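Local coordinates for protein cellobiose 2-epimerase (PDB 5ZHB) that catalyses the reversible epimerisation of cellobiose at C2 of its reducing-end glucose, giving 4-O-beta-D-glucosyl-D-mannose, at residues A[11-22]-A[344-352]; A[285-293]-A[302-312]. All blocks are in the same frame, centred on the assembly; numbering follows the deposited sequence.

Interaction 1 of 2, residues A[11-22]-A[344-352]; sequences ELETHILPFWAK and IDSREGGEW
The backbones of I16 and E351 come within 6.0 Å, CA to CA, and the two chains then diverge, so that E11 and I344 meet through their side chains. Segment 11-22 belongs to the first helix, 2-21, of the (alpha/alpha)6 barrel expected of this epimerase family; 344-352 is the irregular loop that follows helix 326-343, so the contact joins the start of the chain to a late part of the barrel. The helix is uneven here: a wider pi-type turn at 12-16 has E11 O accepting from the N of both H15 and I16, and P18 adds a kink. E351 buries more surface here than any other residue, with H15 close behind. E351 CB sits over the centre of the F19 ring, 3.6 Å from the centroid, in a CH-pi contact, and its side chain crosses that of F19 at about a right angle. The first torsion of F19 (chi1 165°, CG opposite the backbone N) turns the ring toward 344-352, where its edge meets G349 O in plane. Beyond F19, the E351 chain bends at chi2 and carries OE1 to W20 NE1, a nearly straight 2.9 Å bond (167°) that lies in the indole plane but approaches from above the carboxylate. OE1 also bonds N377, while OE2 takes W352 N and a salt bridge from K372, so both oxygens are firmly gripped. H15 NE2 reaches E351 O at 3.2 Å from above the carbonyl plane; that oxygen also accepts from D345 N. I344 CG2 packs 3.5 Å from H15 CD2. W352 NE1 is modelled as bonding E11 OE2, whose exact place is doubtful, and I16 CG1 lies 3.7 Å from the same indole nitrogen. At K22, one water accepts from NZ and donates to G350 O at 2.7 Å.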
loop_
_atom_site.group_PDB
_atom_site.type_symbol
_atom_site.label_atom_id
_atom_site.label_comp_id
_atom_site.label_asym_id
_atom_site.label_seq_id
_atom_site.Cartn_x
_atom_site.Cartn_y
_atom_site.Cartn_z
ATOM N N GLU A 11 15.410 2.772 -12.784
ATOM C CA GLU A 11 15.134 3.538 -11.569
ATOM C C GLU A 11 15.112 2.579 -10.389
ATOM O O GLU A 11 15.759 2.841 -9.357
ATOM C CB GLU A 11 13.893 4.432 -11.697
ATOM C CG GLU A 11 13.498 5.171 -10.416
ATOM C CD GLU A 11 14.550 6.104 -9.819
ATOM O OE1 GLU A 11 15.453 6.532 -10.568
ATOM O OE2 GLU A 11 14.487 6.396 -8.604
ATOM N N LEU A 12 14.457 1.438 -10.577
ATOM C CA LEU A 12 14.303 0.470 -9.505
ATOM C C LEU A 12 15.661 -0.089 -9.073
ATOM O O LEU A 12 15.986 -0.070 -7.896
ATOM C CB LEU A 12 13.376 -0.655 -9.930
ATOM C CG LEU A 12 13.209 -1.793 -8.925
ATOM C CD1 LEU A 12 12.651 -1.264 -7.609
ATOM C CD2 LEU A 12 12.319 -2.844 -9.524
ATOM N N GLU A 13 16.415 -0.620 -10.034
ATOM C CA GLU A 13 17.609 -1.409 -9.744
ATOM C C GLU A 13 18.809 -0.518 -9.442
ATOM O O GLU A 13 19.681 -0.937 -8.702
ATOM C CB GLU A 13 17.878 -2.351 -10.918
ATOM C CG GLU A 13 16.796 -3.413 -11.060
ATOM C CD GLU A 13 17.191 -4.663 -11.830
ATOM O OE1 GLU A 13 17.210 -4.579 -13.077
ATOM O OE2 GLU A 13 17.482 -5.702 -11.171
ATOM N N THR A 14 18.875 0.702 -9.986
ATOM C CA THR A 14 20.075 1.510 -9.793
ATOM C C THR A 14 19.881 2.604 -8.743
ATOM O O THR A 14 20.874 3.178 -8.322
ATOM C CB THR A 14 20.613 2.109 -11.101
ATOM O OG1 THR A 14 19.794 3.193 -11.512
ATOM C CG2 THR A 14 20.761 1.086 -12.213
ATOM N N HIS A 15 18.631 2.931 -8.335
ATOM C CA HIS A 15 18.412 4.058 -7.434
ATOM C C HIS A 15 17.616 3.574 -6.217
ATOM O O HIS A 15 18.104 3.688 -5.091
ATOM C CB HIS A 15 17.811 5.239 -8.206
ATOM C CG HIS A 15 17.702 6.518 -7.448
ATOM N ND1 HIS A 15 18.713 7.020 -6.656
ATOM C CD2 HIS A 15 16.718 7.421 -7.408
ATOM C CE1 HIS A 15 18.313 8.177 -6.140
ATOM N NE2 HIS A 15 17.103 8.434 -6.602
ATOM N N ILE A 16 16.417 3.008 -6.442
ATOM C CA ILE A 16 15.484 2.724 -5.349
ATOM C C ILE A 16 16.028 1.615 -4.458
ATOM O O ILE A 16 16.209 1.805 -3.257
ATOM C CB ILE A 16 14.067 2.360 -5.851
ATOM C CG1 ILE A 16 13.446 3.501 -6.648
ATOM C CG2 ILE A 16 13.211 1.969 -4.651
ATOM C CD1 ILE A 16 12.119 3.174 -7.318
ATOM N N LEU A 17 16.202 0.426 -5.015
ATOM C CA LEU A 17 16.576 -0.711 -4.195
ATOM C C LEU A 17 17.962 -0.552 -3.547
ATOM O O LEU A 17 18.104 -0.892 -2.382
ATOM C CB LEU A 17 16.441 -1.988 -5.004
ATOM C CG LEU A 17 15.024 -2.267 -5.511
ATOM C CD1 LEU A 17 14.983 -3.485 -6.385
ATOM C CD2 LEU A 17 14.062 -2.422 -4.348
ATOM N N PRO A 18 19.016 -0.045 -4.213
ATOM C CA PRO A 18 20.273 0.268 -3.506
ATOM C C PRO A 18 20.123 1.230 -2.329
ATOM O O PRO A 18 20.808 1.090 -1.321
ATOM C CB PRO A 18 21.203 0.844 -4.607
ATOM C CG PRO A 18 20.644 0.282 -5.892
ATOM C CD PRO A 18 19.123 0.146 -5.670
ATOM N N PHE A 19 19.229 2.230 -2.427
ATOM C CA PHE A 19 19.045 3.153 -1.318
ATOM C C PHE A 19 18.545 2.407 -0.071
ATOM O O PHE A 19 19.091 2.572 1.021
ATOM C CB PHE A 19 18.066 4.265 -1.700
ATOM C CG PHE A 19 17.532 5.057 -0.512
ATOM C CD1 PHE A 19 16.388 4.652 0.169
ATOM C CD2 PHE A 19 18.162 6.227 -0.114
ATOM C CE1 PHE A 19 15.915 5.387 1.239
ATOM C CE2 PHE A 19 17.696 6.959 0.946
ATOM C CZ PHE A 19 16.544 6.571 1.602
ATOM N N TRP A 20 17.522 1.556 -0.255
ATOM C CA TRP A 20 16.945 0.761 0.816
ATOM C C TRP A 20 17.934 -0.268 1.364
ATOM O O TRP A 20 17.979 -0.488 2.567
ATOM C CB TRP A 20 15.627 0.146 0.317
ATOM C CG TRP A 20 14.593 1.223 0.165
ATOM C CD1 TRP A 20 14.221 1.919 -0.943
ATOM C CD2 TRP A 20 13.933 1.854 1.273
ATOM N NE1 TRP A 20 13.338 2.908 -0.613
ATOM C CE2 TRP A 20 13.150 2.896 0.743
ATOM C CE3 TRP A 20 13.912 1.604 2.647
ATOM C CZ2 TRP A 20 12.347 3.684 1.559
ATOM C CZ3 TRP A 20 13.133 2.394 3.456
ATOM C CH2 TRP A 20 12.385 3.437 2.919
ATOM N N ALA A 21 18.754 -0.880 0.496
ATOM C CA ALA A 21 19.807 -1.790 0.945
ATOM C C ALA A 21 20.828 -1.105 1.857
ATOM O O ALA A 21 21.318 -1.747 2.782
ATOM C CB ALA A 21 20.495 -2.424 -0.242
ATOM N N LYS A 22 21.105 0.195 1.648
ATOM C CA LYS A 22 22.019 0.943 2.492
ATOM C C LYS A 22 21.422 1.192 3.885
ATOM O O LYS A 22 22.103 1.738 4.756
ATOM C CB LYS A 22 22.423 2.267 1.822
ATOM C CG LYS A 22 23.455 2.182 0.688
ATOM C CD LYS A 22 23.795 3.494 -0.031
ATOM C CE LYS A 22 22.906 3.809 -1.226
ATOM N NZ LYS A 22 22.497 5.216 -1.407
ATOM N N ILE A 344 11.885 12.508 -8.176
ATOM C CA ILE A 344 13.029 11.639 -7.921
ATOM C C ILE A 344 14.198 12.535 -7.503
ATOM O O ILE A 344 14.549 13.445 -8.232
ATOM C CB ILE A 344 13.387 10.762 -9.137
ATOM C CG1 ILE A 344 12.214 9.873 -9.565
ATOM C CG2 ILE A 344 14.649 9.924 -8.839
ATOM C CD1 ILE A 344 12.537 8.844 -10.639
ATOM N N ASP A 345 14.783 12.261 -6.341
ATOM C CA ASP A 345 15.800 13.115 -5.729
ATOM C C ASP A 345 17.102 12.884 -6.489
ATOM O O ASP A 345 17.456 11.745 -6.708
ATOM C CB ASP A 345 15.979 12.712 -4.274
ATOM C CG ASP A 345 16.778 13.653 -3.394
ATOM O OD1 ASP A 345 17.457 14.546 -3.953
ATOM O OD2 ASP A 345 16.608 13.565 -2.181
ATOM N N SER A 346 17.808 13.936 -6.887
ATOM C CA SER A 346 19.082 13.708 -7.547
ATOM C C SER A 346 20.256 13.906 -6.581
ATOM O O SER A 346 21.411 13.772 -6.980
ATOM C CB SER A 346 19.205 14.532 -8.779
ATOM O OG SER A 346 19.161 15.897 -8.419
ATOM N N ARG A 347 19.982 14.084 -5.287
ATOM C CA ARG A 347 21.071 14.161 -4.329
ATOM C C ARG A 347 21.712 12.790 -4.197
ATOM O O ARG A 347 21.043 11.767 -4.301
ATOM C CB ARG A 347 20.636 14.603 -2.936
ATOM C CG ARG A 347 20.189 16.045 -2.964
ATOM C CD ARG A 347 19.738 16.410 -1.581
ATOM N NE ARG A 347 18.451 15.756 -1.303
ATOM C CZ ARG A 347 17.808 15.744 -0.153
ATOM N NH1 ARG A 347 18.322 16.354 0.907
ATOM N NH2 ARG A 347 16.639 15.116 -0.057
ATOM N N GLU A 348 23.034 12.783 -3.979
ATOM C CA GLU A 348 23.711 11.572 -3.579
ATOM C C GLU A 348 23.248 11.242 -2.162
ATOM O O GLU A 348 23.362 12.070 -1.245
ATOM C CB GLU A 348 25.216 11.819 -3.527
ATOM C CG GLU A 348 26.030 10.544 -3.449
ATOM C CD GLU A 348 27.526 10.849 -3.386
ATOM O OE1 GLU A 348 27.981 11.992 -3.584
ATOM O OE2 GLU A 348 28.217 9.888 -3.080
ATOM N N GLY A 349 22.768 10.025 -1.995
ATOM C CA GLY A 349 22.197 9.631 -0.727
ATOM C C GLY A 349 20.669 9.596 -0.758
ATOM O O GLY A 349 20.075 9.142 0.210
ATOM N N GLY A 350 20.063 10.139 -1.827
ATOM C CA GLY A 350 18.619 10.337 -1.897
ATOM C C GLY A 350 17.863 9.190 -2.565
ATOM O O GLY A 350 18.435 8.192 -3.028
ATOM N N GLU A 351 16.522 9.325 -2.588
ATOM C CA GLU A 351 15.673 8.335 -3.238
ATOM C C GLU A 351 14.587 9.113 -3.972
ATOM O O GLU A 351 14.880 9.879 -4.888
ATOM C CB GLU A 351 15.239 7.353 -2.140
ATOM C CG GLU A 351 14.425 6.149 -2.595
ATOM C CD GLU A 351 12.941 6.089 -2.203
ATOM O OE1 GLU A 351 12.377 4.993 -2.324
ATOM O OE2 GLU A 351 12.353 7.115 -1.841
ATOM N N TRP A 352 13.364 9.042 -3.441
ATOM C CA TRP A 352 12.282 9.902 -3.883
ATOM C C TRP A 352 11.891 10.840 -2.743
ATOM O O TRP A 352 11.858 10.498 -1.563
ATOM C CB TRP A 352 11.071 9.059 -4.339
ATOM C CG TRP A 352 11.264 8.196 -5.567
ATOM C CD1 TRP A 352 12.393 7.620 -6.060
ATOM C CD2 TRP A 352 10.213 7.830 -6.493
ATOM N NE1 TRP A 352 12.129 6.926 -7.213
ATOM C CE2 TRP A 352 10.792 7.040 -7.505
ATOM C CE3 TRP A 352 8.849 8.121 -6.567
ATOM C CZ2 TRP A 352 10.049 6.519 -8.560
ATOM C CZ3 TRP A 352 8.117 7.607 -7.614
ATOM C CH2 TRP A 352 8.708 6.846 -8.608
HETATM O O HOH W 1 20.887 6.973 -3.199
#

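Interaction 2 of 2, residues A[285-293]-A[302-312]; sequences VLKDGSLAY and YTRVWWVQVEA
An Asx turn closed by D288 receives the guanidinium of R304. D288 OD1 accepts from both S290 N and S290 OG, which leaves OD2 to form a salt bridge with R304 NH2 at 2.8 Å, met from above the carboxylate, the two planes 66° apart. S290 OG passes the linkage on by accepting from R304 NE (2.7 Å). L286 CD1 lies over the centre of one guanidinium face, 3.5 Å from R304 CZ, and R304 NH1 bonds back to Y302 O, so the group is pinned at its edge and covered on that face.

The loop 285-293 leads into the hairpin of strands 294-296 and 299-305, R304 lying near the end of the second; the hairpin links helix 267-283 to helix 306-323 in what is consistent with the (alpha/alpha)6 barrel of the family. One turn into the second helix, the Q309 amide clasps the L291 backbone like a neighbouring strand: OE1 accepts from L291 N and NE2 donates to L291 O, each 2.9 Å, each in the plane of the accepting carbonyl. A bend at chi2 (-53°) folds the Q309 amide back to reach L291. L291 CD1 presses on A312 CB at 3.4 Å, a tight carbon contact. V305 CG2 sits over one face of the Y293 ring, offset toward its rim, while V308 CG2 meets the ring edge, 3.8 Å from Y293 CD1.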
loop_
_atom_site.group_PDB
_atom_site.type_symbol
_atom_site.label_atom_id
_atom_site.label_comp_id
_atom_site.label_asym_id
_atom_site.label_seq_id
_atom_site.Cartn_x
_atom_site.Cartn_y
_atom_site.Cartn_z
ATOM N N VAL A 285 -5.996 14.580 -12.429
ATOM C CA VAL A 285 -4.805 14.993 -13.150
ATOM C C VAL A 285 -4.791 16.510 -13.367
ATOM O O VAL A 285 -5.750 17.092 -13.864
ATOM C CB VAL A 285 -4.744 14.229 -14.474
ATOM C CG1 VAL A 285 -3.612 14.717 -15.360
ATOM C CG2 VAL A 285 -4.627 12.734 -14.216
ATOM N N LEU A 286 -3.677 17.144 -13.012
ATOM C CA LEU A 286 -3.513 18.586 -13.136
ATOM C C LEU A 286 -3.001 18.942 -14.528
ATOM O O LEU A 286 -2.651 18.064 -15.305
ATOM C CB LEU A 286 -2.532 18.985 -12.037
ATOM C CG LEU A 286 -3.019 18.676 -10.621
ATOM C CD1 LEU A 286 -2.037 19.032 -9.517
ATOM C CD2 LEU A 286 -4.365 19.411 -10.431
ATOM N N LYS A 287 -2.876 20.240 -14.831
ATOM C CA LYS A 287 -2.522 20.598 -16.197
ATOM C C LYS A 287 -1.077 20.181 -16.504
ATOM O O LYS A 287 -0.787 19.955 -17.675
ATOM C CB LYS A 287 -2.951 22.007 -16.647
ATOM C CG LYS A 287 -2.573 23.203 -15.794
ATOM C CD LYS A 287 -1.094 23.559 -15.854
ATOM C CE LYS A 287 -0.747 24.649 -14.887
ATOM N NZ LYS A 287 0.694 24.677 -14.632
ATOM N N ASP A 288 -0.198 19.971 -15.499
ATOM C CA ASP A 288 1.160 19.478 -15.777
ATOM C C ASP A 288 1.204 17.955 -15.929
ATOM O O ASP A 288 2.252 17.397 -16.237
ATOM C CB ASP A 288 2.207 19.989 -14.791
ATOM C CG ASP A 288 1.955 19.573 -13.352
ATOM O OD1 ASP A 288 1.056 18.726 -13.160
ATOM O OD2 ASP A 288 2.589 20.145 -12.440
ATOM N N GLY A 289 0.071 17.266 -15.744
ATOM C CA GLY A 289 0.029 15.818 -15.885
ATOM C C GLY A 289 0.196 15.092 -14.545
ATOM O O GLY A 289 0.029 13.874 -14.485
ATOM N N SER A 290 0.507 15.841 -13.481
ATOM C CA SER A 290 0.679 15.262 -12.145
ATOM C C SER A 290 -0.692 15.033 -11.509
ATOM O O SER A 290 -1.695 15.525 -12.014
ATOM C CB SER A 290 1.587 16.134 -11.276
ATOM O OG SER A 290 0.955 17.318 -10.801
ATOM N N LEU A 291 -0.754 14.316 -10.379
ATOM C CA LEU A 291 -2.016 14.178 -9.658
ATOM C C LEU A 291 -2.012 14.964 -8.361
ATOM O O LEU A 291 -1.065 14.899 -7.584
ATOM C CB LEU A 291 -2.342 12.731 -9.328
ATOM C CG LEU A 291 -2.946 11.967 -10.496
ATOM C CD1 LEU A 291 -1.833 11.475 -11.363
ATOM C CD2 LEU A 291 -3.853 10.892 -10.000
ATOM N N ALA A 292 -3.136 15.655 -8.125
ATOM C CA ALA A 292 -3.443 16.263 -6.854
ATOM C C ALA A 292 -3.583 15.181 -5.791
ATOM O O ALA A 292 -3.676 13.998 -6.115
ATOM C CB ALA A 292 -4.729 17.084 -6.963
ATOM N N TYR A 293 -3.679 15.616 -4.528
ATOM C CA TYR A 293 -3.732 14.691 -3.404
ATOM C C TYR A 293 -5.165 14.414 -2.956
ATOM O O TYR A 293 -5.590 13.262 -2.885
ATOM C CB TYR A 293 -2.870 15.272 -2.278
ATOM C CG TYR A 293 -2.774 14.394 -1.047
ATOM C CD1 TYR A 293 -2.523 13.025 -1.139
ATOM C CD2 TYR A 293 -2.970 14.939 0.212
ATOM C CE1 TYR A 293 -2.428 12.235 -0.002
ATOM C CE2 TYR A 293 -2.901 14.156 1.346
ATOM C CZ TYR A 293 -2.637 12.805 1.236
ATOM O OH TYR A 293 -2.588 12.079 2.386
ATOM N N TYR A 302 -3.198 20.532 -3.651
ATOM C CA TYR A 302 -2.451 20.402 -4.891
ATOM C C TYR A 302 -1.045 19.839 -4.655
ATOM O O TYR A 302 -0.262 19.751 -5.599
ATOM C CB TYR A 302 -2.331 21.772 -5.580
ATOM C CG TYR A 302 -3.643 22.215 -6.208
ATOM C CD1 TYR A 302 -4.106 21.599 -7.362
ATOM C CD2 TYR A 302 -4.432 23.201 -5.632
ATOM C CE1 TYR A 302 -5.316 21.957 -7.935
ATOM C CE2 TYR A 302 -5.642 23.573 -6.201
ATOM C CZ TYR A 302 -6.083 22.947 -7.354
ATOM O OH TYR A 302 -7.270 23.249 -7.945
ATOM N N THR A 303 -0.752 19.381 -3.442
ATOM C CA THR A 303 0.512 18.699 -3.177
ATOM C C THR A 303 0.599 17.446 -4.040
ATOM O O THR A 303 -0.357 16.683 -4.117
ATOM C CB THR A 303 0.615 18.286 -1.712
ATOM O OG1 THR A 303 0.403 19.438 -0.914
ATOM C CG2 THR A 303 1.988 17.710 -1.378
ATOM N N ARG A 304 1.742 17.260 -4.703
ATOM C CA ARG A 304 2.034 16.056 -5.454
ATOM C C ARG A 304 2.757 15.056 -4.549
ATOM O O ARG A 304 3.921 15.278 -4.206
ATOM C CB ARG A 304 2.932 16.361 -6.646
ATOM C CG ARG A 304 2.232 16.939 -7.869
ATOM C CD ARG A 304 1.830 18.405 -7.636
ATOM N NE ARG A 304 1.573 19.092 -8.906
ATOM C CZ ARG A 304 1.155 20.355 -9.027
ATOM N NH1 ARG A 304 0.767 21.034 -7.968
ATOM N NH2 ARG A 304 1.076 20.892 -10.227
ATOM N N VAL A 305 2.029 14.019 -4.119
ATOM C CA VAL A 305 2.517 13.063 -3.133
ATOM C C VAL A 305 3.046 11.879 -3.912
ATOM O O VAL A 305 2.378 11.444 -4.850
ATOM C CB VAL A 305 1.439 12.644 -2.110
ATOM C CG1 VAL A 305 1.938 11.586 -1.140
ATOM C CG2 VAL A 305 0.957 13.829 -1.287
ATOM N N TRP A 306 4.203 11.326 -3.489
ATOM C CA TRP A 306 4.919 10.337 -4.279
ATOM C C TRP A 306 4.050 9.113 -4.587
ATOM O O TRP A 306 3.943 8.694 -5.754
ATOM C CB TRP A 306 6.274 9.968 -3.619
ATOM C CG TRP A 306 6.250 8.721 -2.775
ATOM C CD1 TRP A 306 6.621 7.482 -3.195
ATOM C CD2 TRP A 306 5.758 8.559 -1.436
ATOM N NE1 TRP A 306 6.447 6.573 -2.190
ATOM C CE2 TRP A 306 5.903 7.192 -1.106
ATOM C CE3 TRP A 306 5.233 9.422 -0.478
ATOM C CZ2 TRP A 306 5.496 6.661 0.117
ATOM C CZ3 TRP A 306 4.869 8.904 0.747
ATOM C CH2 TRP A 306 5.006 7.551 1.042
ATOM N N TRP A 307 3.397 8.548 -3.580
ATOM C CA TRP A 307 2.685 7.286 -3.769
ATOM C C TRP A 307 1.475 7.463 -4.687
ATOM O O TRP A 307 1.149 6.533 -5.422
ATOM C CB TRP A 307 2.289 6.620 -2.440
ATOM C CG TRP A 307 1.214 7.292 -1.625
ATOM C CD1 TRP A 307 1.382 8.136 -0.569
ATOM C CD2 TRP A 307 -0.209 7.115 -1.774
ATOM N NE1 TRP A 307 0.170 8.531 -0.075
ATOM C CE2 TRP A 307 -0.826 7.923 -0.799
ATOM C CE3 TRP A 307 -1.014 6.360 -2.642
ATOM C CZ2 TRP A 307 -2.215 7.982 -0.659
ATOM C CZ3 TRP A 307 -2.384 6.406 -2.487
ATOM C CH2 TRP A 307 -2.980 7.223 -1.519
ATOM N N VAL A 308 0.868 8.664 -4.642
ATOM C CA VAL A 308 -0.276 8.970 -5.495
ATOM C C VAL A 308 0.120 8.911 -6.971
ATOM O O VAL A 308 -0.553 8.265 -7.775
ATOM C CB VAL A 308 -0.874 10.333 -5.088
ATOM C CG1 VAL A 308 -1.932 10.789 -6.089
ATOM C CG2 VAL A 308 -1.389 10.349 -3.652
ATOM N N GLN A 309 1.304 9.427 -7.303
ATOM C CA GLN A 309 1.746 9.469 -8.681
ATOM C C GLN A 309 1.948 8.047 -9.190
ATOM O O GLN A 309 1.510 7.707 -10.283
ATOM C CB GLN A 309 3.033 10.272 -8.845
ATOM C CG GLN A 309 3.056 11.629 -8.158
ATOM C CD GLN A 309 1.881 12.518 -8.510
ATOM O OE1 GLN A 309 1.535 12.668 -9.678
ATOM N NE2 GLN A 309 1.195 13.026 -7.500
ATOM N N VAL A 310 2.638 7.195 -8.426
ATOM C CA VAL A 310 2.943 5.876 -8.959
ATOM C C VAL A 310 1.692 4.981 -9.024
ATOM O O VAL A 310 1.600 4.140 -9.900
ATOM C CB VAL A 310 4.060 5.153 -8.171
ATOM C CG1 VAL A 310 5.306 6.015 -8.052
ATOM C CG2 VAL A 310 3.626 4.657 -6.808
ATOM N N GLU A 311 0.797 5.063 -8.043
ATOM C CA GLU A 311 -0.467 4.328 -8.120
ATOM C C GLU A 311 -1.261 4.788 -9.343
ATOM O O GLU A 311 -1.939 3.985 -9.967
ATOM C CB GLU A 311 -1.314 4.444 -6.856
ATOM C CG GLU A 311 -0.670 3.772 -5.642
ATOM C CD GLU A 311 -0.346 2.309 -5.752
ATOM O OE1 GLU A 311 -1.008 1.640 -6.569
ATOM O OE2 GLU A 311 0.601 1.828 -5.046
ATOM N N ALA A 312 -1.222 6.073 -9.665
ATOM C CA ALA A 312 -1.907 6.550 -10.870
ATOM C C ALA A 312 -1.280 5.928 -12.123
ATOM O O ALA A 312 -1.991 5.509 -13.047
ATOM C CB ALA A 312 -1.887 8.059 -10.909
HETATM O O HOH W 2 -0.741 14.044 -4.830
#

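How the interactions relate
Both contacts are partly buried and about 20 Å apart between centres, yet they touch: W352 CZ3 of interaction 1 packs on V310 CG1 of interaction 2 at 3.3 Å, and the same indole reaches W306. K372 serves both, bridging to E351 and making a cation-pi contact with W306, and helix 326-343 borders each. Interaction 1 spans most of the chain, joining the first helix to a late loop, and depends on indole and imidazole N-H groups, a ring face and one buried glutamate. Interaction 2 is local, stitching a loop to a hairpin strand and the helix after it, through an arginine-aspartate bridge, a glutamine clasp on backbone and aliphatic side chains packed on each other and on a tyrosine ring.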